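Local coordinates for DUF305 domain-containing protein (Deinococcus radiodurans R1, PDB 3BT5) that is of unknown function but belongs to the DUF305 family of the ferritin clan and folds as a single, almost wholly helical chain, at residues A[49-52]-A[53-57]; A[86-89]-A[90-93]; A[133-136]-A[137-141]. All coordinates share one frame; numbering follows the deposited sequence.

How the contacts relate
All three contacts are local, each joining residues a turn or so apart on one continuous run, and they follow one another along the chain without nesting or crossing. Contact 1 lies within helix 41-68. Contact 2 comes after helix 78-83, where the loop at 86-89 turns into helix 89-97. Contact 3 sits near the start of helix 132-158. Contacts 1 and 3 touch where their helices pack together, Q57 lying against Q140 and I141, although their centres are about 15 Å apart. Contact 2 lies across the chain's centre from both others; its loop rests on helix 11-37, which contact 1 also touches.

Contact 1: residues A[49-52]-A[53-57]; sequences DIQL and SQREQ
Q51 lies alongside R55, one turn further on in helix 41-68, and the two chains run the same way. Carbon meets carbon first, Q51 CG to R55 CD at 3.8 Å. With CG anti to the backbone N (chi1 -177°), Q51 extends outward from the helix, where the R55 stem comes alongside it. R55 CG sits close beyond the oxygen end of the Q51 carbonyl, 3.2 Å from Q51 O, and the chain bends at chi3 so that its guanidinium turns back beside the amide, the two planes only 18° apart. On the inner side, I50 and Q54 also run in parallel, with I50 CG2 3.9 Å from Q54 CG. S53 OG sits 3.1 Å from I50 O and is hydrogen-bonded to E148 of helix 132-158. Backbone bonds hold the turn, among them Q54 N to I50 O at 2.9 Å. Q54 also reaches H114 and H115 of helix 100-122, while Q51 and R55 both touch L28 of helix 11-37. The aliphatic stems of Q51 and R55 thus pack together and against that leucine, while I50, S53 and Q54 join this helix to helices 100-122 and 132-158 by a mixture of apolar and polar contacts.

Contact 2: residues A[86-89]-A[90-93]; sequences MASE and AEVA
S88 and E91 grip each other twice at the start of helix 89-97. The S88 hydroxyl oxygen, OG, accepts from E91 N at 3.0 Å, and the E91 carboxylate reaches back so that OE1 takes the S88 N-H at 2.8 Å. The second bond is nearly straight, 169° at the hydrogen, and meets OE1 on the anti side of the carboxylate, 19° out of its plane. S88 OG can face the first turn because it stands between its own backbone N and carbonyl carbon (chi1 70°). The E91 chain is extended beyond CG, and its CG passes 3.3 Å from S88 OG, packing the stem of the glutamate against the serine. Beside this pair, A87 CB meets V92 CG2 at 3.7 Å, a small apolar contact bridging the loop and the first turn. The same methyl, V92 CG2, also rests 3.4 Å from S88 O, the carbonyl oxygen that accepts from V92 N at 2.9 Å. A93 N bonds to E89 O in the next step of the helix.

Further out, R113 of helix 100-122 forms a salt bridge with E91 OE1. The oxygen that receives the S88 N-H is therefore also held by a charged partner, which probably favours the ionised carboxylate and fixes its rotation. Q26 of helix 11-37 accepts from A87 N through its OE1 and touches V92, while A87 packs on L30 of the same helix. These neighbours set the loop against the bundle just before the helix begins. The reciprocal pair of bonds, with S88 at the N-cap and E91 three residues later, is a capping box, the classic closure of a helix N-terminus.

Contact 3: residues A[133-136]-A[137-141]; sequences EVER and LARQI
E135 OE2 is gripped by two nitrogens of R139, NH2 at 2.9 Å and NE at 3.2 Å, in an i to i+4 salt bridge along helix 132-158. Both donors belong to one side-on edge of the guanidinium, and the oxygen lies in that group's plane. They approach the acid differently: NH2 uses the anti lone pair of OE2, whereas NE comes from above the carboxylate, whose plane is turned 51° from the guanidinium. The first torsion of E135 (chi1 -173°) turns CG away from its own backbone N, and the extended chain runs outward alongside R139. The R139 stem folds in at its base, with CG 3.1 Å from E135 O. An alanine in place of E135 would probably leave the R139 guanidinium without this charged mate and freer to turn. Separately, the E133 carboxylate forms salt bridges with R67 and R131 and accepts from W68 NE1, linking the start of this helix to the end of helix 41-68. V134 packs on W68 and L137 on M61 of that same helix. At the backbone, A138 N bonds to V134 O at 2.8 Å. One residue further round from the salt bridge, R136 and Q140 lie alongside each other, R136 CG 3.5 Å from Q140 NE2.

Contact 1: residues A[49-52]-A[53-57]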
ATOM      1  N   ASP A  49     -11.534  -1.294  -5.083  1.00 22.65           N
ATOM      2  CA  ASP A  49     -11.734  -1.143  -3.650  1.00 22.44           C
ATOM      3  C   ASP A  49     -10.412  -0.823  -2.963  1.00 20.21           C
ATOM      4  O   ASP A  49     -10.357   0.011  -2.059  1.00 20.68           O
ATOM      5  CB  ASP A  49     -12.329  -2.413  -3.060  1.00 27.06           C
ATOM      6  CG  ASP A  49     -13.784  -2.601  -3.435  1.00 35.23           C
ATOM      7  OD1 ASP A  49     -14.394  -1.656  -3.973  1.00 40.67           O
ATOM      8  OD2 ASP A  49     -14.305  -3.699  -3.189  1.00 42.37           O
ATOM      9  N   ILE A  50      -9.334  -1.481  -3.397  1.00 18.74           N
ATOM     10  CA  ILE A  50      -8.048  -1.206  -2.760  1.00 17.90           C
ATOM     11  C   ILE A  50      -7.570   0.198  -3.110  1.00 17.96           C
ATOM     12  O   ILE A  50      -7.010   0.911  -2.267  1.00 18.67           O
ATOM     13  CB  ILE A  50      -7.003  -2.286  -3.164  1.00 19.32           C
ATOM     14  CG1 ILE A  50      -7.413  -3.656  -2.596  1.00 21.80           C
ATOM     15  CG2 ILE A  50      -5.596  -1.861  -2.721  1.00 19.94           C
ATOM     16  CD1 ILE A  50      -6.644  -4.845  -3.226  1.00 24.81           C
ATOM     17  N   GLN A  51      -7.794   0.628  -4.343  0.50 12.37           N
ATOM     18  CA  GLN A  51      -7.422   1.983  -4.719  0.50 20.91           C
ATOM     19  C   GLN A  51      -8.140   2.994  -3.823  0.50 14.45           C
ATOM     20  O   GLN A  51      -7.544   3.944  -3.314  0.50 14.76           O
ATOM     21  CB  GLN A  51      -7.784   2.247  -6.180  0.50 25.76           C
ATOM     22  CG  GLN A  51      -7.363   3.618  -6.660  0.50 30.60           C
ATOM     23  CD  GLN A  51      -8.123   4.055  -7.883  0.50 34.79           C
ATOM     24  OE1 GLN A  51      -8.059   3.412  -8.932  0.50 37.62           O
ATOM     25  NE2 GLN A  51      -8.844   5.157  -7.763  0.50 34.53           N
ATOM     26  N   LEU A  52      -9.431   2.779  -3.618  1.00 20.26           N
ATOM     27  CA  LEU A  52     -10.197   3.730  -2.832  1.00 21.18           C
ATOM     28  C   LEU A  52      -9.773   3.767  -1.363  1.00 19.63           C
ATOM     29  O   LEU A  52      -9.635   4.835  -0.751  1.00 20.04           O
ATOM     30  CB  LEU A  52     -11.693   3.422  -2.969  1.00 25.45           C
ATOM     31  CG  LEU A  52     -12.242   3.775  -4.362  1.00 33.05           C
ATOM     32  CD1 LEU A  52     -13.694   3.326  -4.537  1.00 36.95           C
ATOM     33  CD2 LEU A  52     -12.086   5.287  -4.665  1.00 38.42           C
ATOM     34  N   SER A  53      -9.523   2.603  -0.789  1.00 19.04           N
ATOM     35  CA  SER A  53      -9.128   2.575   0.617  0.70 19.82           C
ATOM     36  C   SER A  53      -7.737   3.154   0.810  1.00 18.16           C
ATOM     37  O   SER A  53      -7.493   3.897   1.772  1.00 19.07           O
ATOM     38  CB  SER A  53      -9.154   1.157   1.158  0.70 22.41           C
ATOM     39  OG  SER A  53      -8.099   0.423   0.566  0.70 24.95           O
ATOM     40  N   GLN A  54      -6.814   2.851  -0.092  1.00 17.07           N
ATOM     41  CA  GLN A  54      -5.462   3.393   0.035  0.70 16.54           C
ATOM     42  C   GLN A  54      -5.485   4.910  -0.142  1.00 16.56           C
ATOM     43  O   GLN A  54      -4.812   5.638   0.591  1.00 17.35           O
ATOM     44  CB  GLN A  54      -4.523   2.738  -0.984  0.70 16.45           C
ATOM     45  CG  GLN A  54      -4.240   1.250  -0.735  0.70 21.26           C
ATOM     46  CD  GLN A  54      -3.061   1.023   0.221  0.70 23.16           C
ATOM     47  OE1 GLN A  54      -1.893   1.228  -0.139  0.70 23.25           O
ATOM     48  NE2 GLN A  54      -3.363   0.595   1.435  0.70 26.34           N
ATOM     49  N   ARG A  55      -6.272   5.402  -1.107  1.00 16.29           N
ATOM     50  CA  ARG A  55      -6.341   6.846  -1.310  1.00 16.40           C
ATOM     51  C   ARG A  55      -6.903   7.597  -0.088  1.00 16.21           C
ATOM     52  O   ARG A  55      -6.453   8.701   0.227  1.00 17.87           O
ATOM     53  CB  ARG A  55      -7.150   7.163  -2.573  1.00 17.79           C
ATOM     54  CG  ARG A  55      -6.365   6.889  -3.835  1.00 18.64           C
ATOM     55  CD  ARG A  55      -7.214   7.042  -5.083  1.00 21.89           C
ATOM     56  NE  ARG A  55      -7.643   8.423  -5.262  1.00 23.28           N
ATOM     57  CZ  ARG A  55      -8.189   8.886  -6.378  1.00 27.61           C
ATOM     58  NH1 ARG A  55      -8.331   8.074  -7.419  1.00 30.74           N
ATOM     59  NH2 ARG A  55      -8.578  10.159  -6.462  1.00 28.83           N
ATOM     60  N   GLU A  56      -7.889   7.015   0.588  1.00 17.70           N
ATOM     61  CA  GLU A  56      -8.450   7.645   1.785  1.00 17.36           C
ATOM     62  C   GLU A  56      -7.363   7.821   2.835  1.00 18.92           C
ATOM     63  O   GLU A  56      -7.247   8.870   3.467  1.00 18.96           O
ATOM     64  CB  GLU A  56      -9.573   6.791   2.357  1.00 21.09           C
ATOM     65  CG  GLU A  56     -10.255   7.413   3.575  1.00 24.81           C
ATOM     66  CD  GLU A  56     -11.215   6.449   4.292  1.00 33.08           C
ATOM     67  OE1 GLU A  56     -11.515   5.361   3.753  1.00 41.02           O
ATOM     68  OE2 GLU A  56     -11.666   6.788   5.411  1.00 44.60           O
ATOM     69  N   GLN A  57      -6.527   6.804   3.011  1.00 16.85           N
ATOM     70  CA  GLN A  57      -5.458   6.939   3.976  1.00 16.96           C
ATOM     71  C   GLN A  57      -4.353   7.891   3.500  1.00 14.69           C
ATOM     72  O   GLN A  57      -3.764   8.618   4.312  1.00 15.21           O
ATOM     73  CB  GLN A  57      -4.916   5.554   4.320  1.00 18.52           C
ATOM     74  CG  GLN A  57      -5.933   4.826   5.220  1.00 21.77           C
ATOM     75  CD  GLN A  57      -5.649   3.365   5.452  1.00 24.09           C
ATOM     76  OE1 GLN A  57      -4.631   2.826   5.008  1.00 23.41           O
ATOM     77  NE2 GLN A  57      -6.560   2.702   6.173  1.00 25.83           N
TER

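Contact 2: residues A[86-89]-A[90-93]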
ATOM      1  N   MET A  86       7.422  -3.464  -1.111  1.00 13.29           N
ATOM      2  CA  MET A  86       7.027  -2.830  -2.372  1.00 12.72           C
ATOM      3  C   MET A  86       7.479  -3.653  -3.578  1.00 12.11           C
ATOM      4  O   MET A  86       8.467  -4.377  -3.505  1.00 14.03           O
ATOM      5  CB  MET A  86       7.556  -1.415  -2.456  1.00 13.71           C
ATOM      6  CG  MET A  86       6.973  -0.554  -1.342  1.00 15.01           C
ATOM      7  SD  MET A  86       7.631   1.108  -1.235  1.00 16.64           S
ATOM      8  CE  MET A  86       6.898   1.798  -2.688  1.00 18.25           C
ATOM      9  N   ALA A  87       6.725  -3.578  -4.673  1.00 13.80           N
ATOM     10  CA  ALA A  87       7.082  -4.271  -5.897  1.00 13.29           C
ATOM     11  C   ALA A  87       8.245  -3.567  -6.582  1.00 13.54           C
ATOM     12  O   ALA A  87       8.341  -2.329  -6.543  1.00 14.67           O
ATOM     13  CB  ALA A  87       5.864  -4.297  -6.830  1.00 13.61           C
ATOM     14  N   SER A  88       9.117  -4.344  -7.242  1.00 12.95           N
ATOM     15  CA  SER A  88      10.193  -3.713  -7.970  1.00 12.28           C
ATOM     16  C   SER A  88       9.643  -3.078  -9.256  1.00 12.61           C
ATOM     17  O   SER A  88       8.526  -3.356  -9.723  1.00 13.18           O
ATOM     18  CB  SER A  88      11.262  -4.741  -8.307  1.00 13.86           C
ATOM     19  OG  SER A  88      10.742  -5.627  -9.288  1.00 14.28           O
ATOM     20  N   GLU A  89      10.485  -2.270  -9.871  1.00 14.94           N
ATOM     21  CA  GLU A  89      10.207  -1.732 -11.174  1.00 17.04           C
ATOM     22  C   GLU A  89       9.766  -2.818 -12.182  1.00 14.62           C
ATOM     23  O   GLU A  89       8.750  -2.682 -12.890  1.00 16.09           O
ATOM     24  CB  GLU A  89      11.482  -0.994 -11.628  1.00 23.26           C
ATOM     25  CG  GLU A  89      11.427  -0.302 -12.945  1.00 24.24           C
ATOM     26  CD  GLU A  89      12.622   0.651 -13.119  1.00 28.96           C
ATOM     27  OE1 GLU A  89      12.453   1.875 -12.957  1.00 31.26           O
ATOM     28  OE2 GLU A  89      13.735   0.159 -13.357  1.00 32.66           O
ATOM     29  N   ALA A  90      10.541  -3.896 -12.256  1.00 15.18           N
ATOM     30  CA  ALA A  90      10.214  -5.014 -13.130  1.00 14.08           C
ATOM     31  C   ALA A  90       8.886  -5.665 -12.751  1.00 12.74           C
ATOM     32  O   ALA A  90       8.067  -6.001 -13.643  1.00 13.37           O
ATOM     33  CB  ALA A  90      11.315  -6.041 -13.117  1.00 15.78           C
ATOM     34  N   GLU A  91       8.660  -5.859 -11.451  1.00 11.79           N
ATOM     35  CA  GLU A  91       7.435  -6.535 -11.026  1.00 12.72           C
ATOM     36  C   GLU A  91       6.211  -5.724 -11.403  1.00 11.85           C
ATOM     37  O   GLU A  91       5.183  -6.276 -11.824  1.00 12.59           O
ATOM     38  CB  GLU A  91       7.486  -6.802  -9.516  1.00 11.84           C
ATOM     39  CG  GLU A  91       8.419  -7.956  -9.168  1.00 13.76           C
ATOM     40  CD  GLU A  91       8.636  -8.126  -7.685  1.00 15.22           C
ATOM     41  OE1 GLU A  91       8.607  -7.120  -6.945  1.00 15.20           O
ATOM     42  OE2 GLU A  91       8.875  -9.273  -7.251  1.00 20.08           O
ATOM     43  N   VAL A  92       6.279  -4.407 -11.206  1.00 11.91           N
ATOM     44  CA  VAL A  92       5.139  -3.576 -11.598  1.00 12.16           C
ATOM     45  C   VAL A  92       4.928  -3.682 -13.112  1.00 12.94           C
ATOM     46  O   VAL A  92       3.791  -3.842 -13.588  1.00 13.55           O
ATOM     47  CB  VAL A  92       5.363  -2.091 -11.209  1.00 13.96           C
ATOM     48  CG1 VAL A  92       4.249  -1.217 -11.798  1.00 17.25           C
ATOM     49  CG2 VAL A  92       5.423  -1.972  -9.668  1.00 15.40           C
ATOM     50  N   ALA A  93       6.020  -3.612 -13.897  1.00 13.21           N
ATOM     51  CA  ALA A  93       5.889  -3.736 -15.355  1.00 13.85           C
ATOM     52  C   ALA A  93       5.258  -5.075 -15.788  1.00 13.61           C
ATOM     53  O   ALA A  93       4.547  -5.134 -16.806  1.00 15.08           O
ATOM     54  CB  ALA A  93       7.239  -3.540 -16.007  1.00 15.94           C
TER

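Contact 3: residues A[133-136]-A[137-141]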
ATOM      1  N   GLU A 133      -2.955  11.062  16.952  1.00 25.01           N
ATOM      2  CA  GLU A 133      -3.415  10.964  15.564  1.00 24.34           C
ATOM      3  C   GLU A 133      -2.602   9.956  14.769  1.00 21.43           C
ATOM      4  O   GLU A 133      -3.115   9.341  13.818  1.00 22.12           O
ATOM      5  CB  GLU A 133      -3.369  12.318  14.868  1.00 26.01           C
ATOM      6  CG  GLU A 133      -1.977  12.955  14.804  1.00 24.84           C
ATOM      7  CD  GLU A 133      -2.004  14.310  14.112  1.00 25.19           C
ATOM      8  OE1 GLU A 133      -3.006  14.588  13.425  1.00 30.04           O
ATOM      9  OE2 GLU A 133      -1.047  15.096  14.245  1.00 26.02           O
ATOM     10  N   VAL A 134      -1.346   9.776  15.169  1.00 20.13           N
ATOM     11  CA  VAL A 134      -0.493   8.797  14.502  1.00 19.81           C
ATOM     12  C   VAL A 134      -0.908   7.409  14.949  1.00 19.56           C
ATOM     13  O   VAL A 134      -1.018   6.502  14.134  1.00 19.49           O
ATOM     14  CB  VAL A 134       1.022   9.064  14.745  1.00 20.53           C
ATOM     15  CG1 VAL A 134       1.887   7.949  14.151  1.00 22.59           C
ATOM     16  CG2 VAL A 134       1.414  10.422  14.134  1.00 23.41           C
ATOM     17  N   GLU A 135      -1.205   7.245  16.238  1.00 22.03           N
ATOM     18  CA  GLU A 135      -1.674   5.950  16.719  1.00 23.87           C
ATOM     19  C   GLU A 135      -2.969   5.551  16.014  1.00 21.93           C
ATOM     20  O   GLU A 135      -3.145   4.394  15.615  1.00 21.73           O
ATOM     21  CB  GLU A 135      -1.881   5.960  18.252  1.00 26.64           C
ATOM     22  CG  GLU A 135      -2.209   4.561  18.779  1.00 34.98           C
ATOM     23  CD  GLU A 135      -2.557   4.515  20.251  1.00 39.36           C
ATOM     24  OE1 GLU A 135      -2.765   5.591  20.860  1.00 45.40           O
ATOM     25  OE2 GLU A 135      -2.633   3.385  20.791  1.00 48.54           O
ATOM     26  N   ARG A 136      -3.868   6.516  15.855  0.70 21.69           N
ATOM     27  CA  ARG A 136      -5.163   6.259  15.224  0.70 23.23           C
ATOM     28  C   ARG A 136      -4.946   5.805  13.781  0.70 20.15           C
ATOM     29  O   ARG A 136      -5.490   4.777  13.339  0.70 21.46           O
ATOM     30  CB  ARG A 136      -6.033   7.521  15.283  0.70 25.73           C
ATOM     31  CG  ARG A 136      -7.470   7.339  14.815  0.70 31.32           C
ATOM     32  CD  ARG A 136      -8.320   8.585  15.094  0.70 35.27           C
ATOM     33  NE  ARG A 136      -7.811   9.780  14.416  0.70 39.48           N
ATOM     34  CZ  ARG A 136      -7.305  10.848  15.035  0.70 41.30           C
ATOM     35  NH1 ARG A 136      -6.870  11.883  14.325  0.70 36.90           N
ATOM     36  NH2 ARG A 136      -7.235  10.887  16.362  0.70 43.36           N
ATOM     37  N   LEU A 137      -4.146   6.573  13.049  1.00 18.75           N
ATOM     38  CA  LEU A 137      -3.812   6.242  11.651  1.00 19.90           C
ATOM     39  C   LEU A 137      -3.184   4.854  11.556  1.00 17.73           C
ATOM     40  O   LEU A 137      -3.545   4.028  10.698  1.00 18.54           O
ATOM     41  CB  LEU A 137      -2.828   7.264  11.109  1.00 21.21           C
ATOM     42  CG  LEU A 137      -2.211   6.918   9.748  1.00 21.55           C
ATOM     43  CD1 LEU A 137      -3.282   7.012   8.666  1.00 25.08           C
ATOM     44  CD2 LEU A 137      -1.010   7.830   9.423  1.00 22.96           C
ATOM     45  N   ALA A 138      -2.249   4.584  12.460  1.00 17.57           N
ATOM     46  CA  ALA A 138      -1.580   3.285  12.463  1.00 17.60           C
ATOM     47  C   ALA A 138      -2.581   2.144  12.651  1.00 17.81           C
ATOM     48  O   ALA A 138      -2.531   1.116  11.950  1.00 18.43           O
ATOM     49  CB  ALA A 138      -0.517   3.240  13.546  1.00 19.63           C
ATOM     50  N   ARG A 139      -3.471   2.292  13.623  0.70 19.05           N
ATOM     51  CA  ARG A 139      -4.484   1.265  13.827  0.70 21.36           C
ATOM     52  C   ARG A 139      -5.340   1.069  12.570  0.70 19.93           C
ATOM     53  O   ARG A 139      -5.609  -0.076  12.157  0.70 21.12           O
ATOM     54  CB  ARG A 139      -5.327   1.611  15.059  0.70 23.40           C
ATOM     55  CG  ARG A 139      -4.475   1.646  16.326  0.70 30.37           C
ATOM     56  CD  ARG A 139      -5.277   1.737  17.618  0.70 33.58           C
ATOM     57  NE  ARG A 139      -4.384   1.669  18.776  0.70 39.80           N
ATOM     58  CZ  ARG A 139      -3.891   0.538  19.282  0.70 42.47           C
ATOM     59  NH1 ARG A 139      -4.211  -0.632  18.742  0.70 43.95           N
ATOM     60  NH2 ARG A 139      -3.079   0.573  20.332  0.70 42.50           N
ATOM     61  N   GLN A 140      -5.761   2.166  11.946  1.00 20.72           N
ATOM     62  CA  GLN A 140      -6.569   2.071  10.709  1.00 21.86           C
ATOM     63  C   GLN A 140      -5.832   1.351   9.585  1.00 19.04           C
ATOM     64  O   GLN A 140      -6.409   0.528   8.865  1.00 20.20           O
ATOM     65  CB  GLN A 140      -7.045   3.445  10.233  1.00 23.89           C
ATOM     66  CG  GLN A 140      -8.056   4.106  11.171  1.00 30.35           C
ATOM     67  CD  GLN A 140      -8.217   5.600  10.907  1.00 39.49           C
ATOM     68  OE1 GLN A 140      -7.715   6.127   9.911  1.00 42.37           O
ATOM     69  NE2 GLN A 140      -8.911   6.288  11.809  1.00 44.42           N
ATOM     70  N   ILE A 141      -4.561   1.680   9.411  1.00 17.82           N
ATOM     71  CA  ILE A 141      -3.748   1.024   8.395  1.00 17.72           C
ATOM     72  C   ILE A 141      -3.697  -0.482   8.634  1.00 16.94           C
ATOM     73  O   ILE A 141      -3.940  -1.269   7.706  1.00 19.07           O
ATOM     74  CB  ILE A 141      -2.322   1.615   8.345  1.00 17.29           C
ATOM     75  CG1 ILE A 141      -2.356   3.040   7.784  1.00 18.13           C
ATOM     76  CG2 ILE A 141      -1.378   0.697   7.544  1.00 17.54           C
ATOM     77  CD1 ILE A 141      -1.046   3.804   7.956  1.00 19.93           C
TER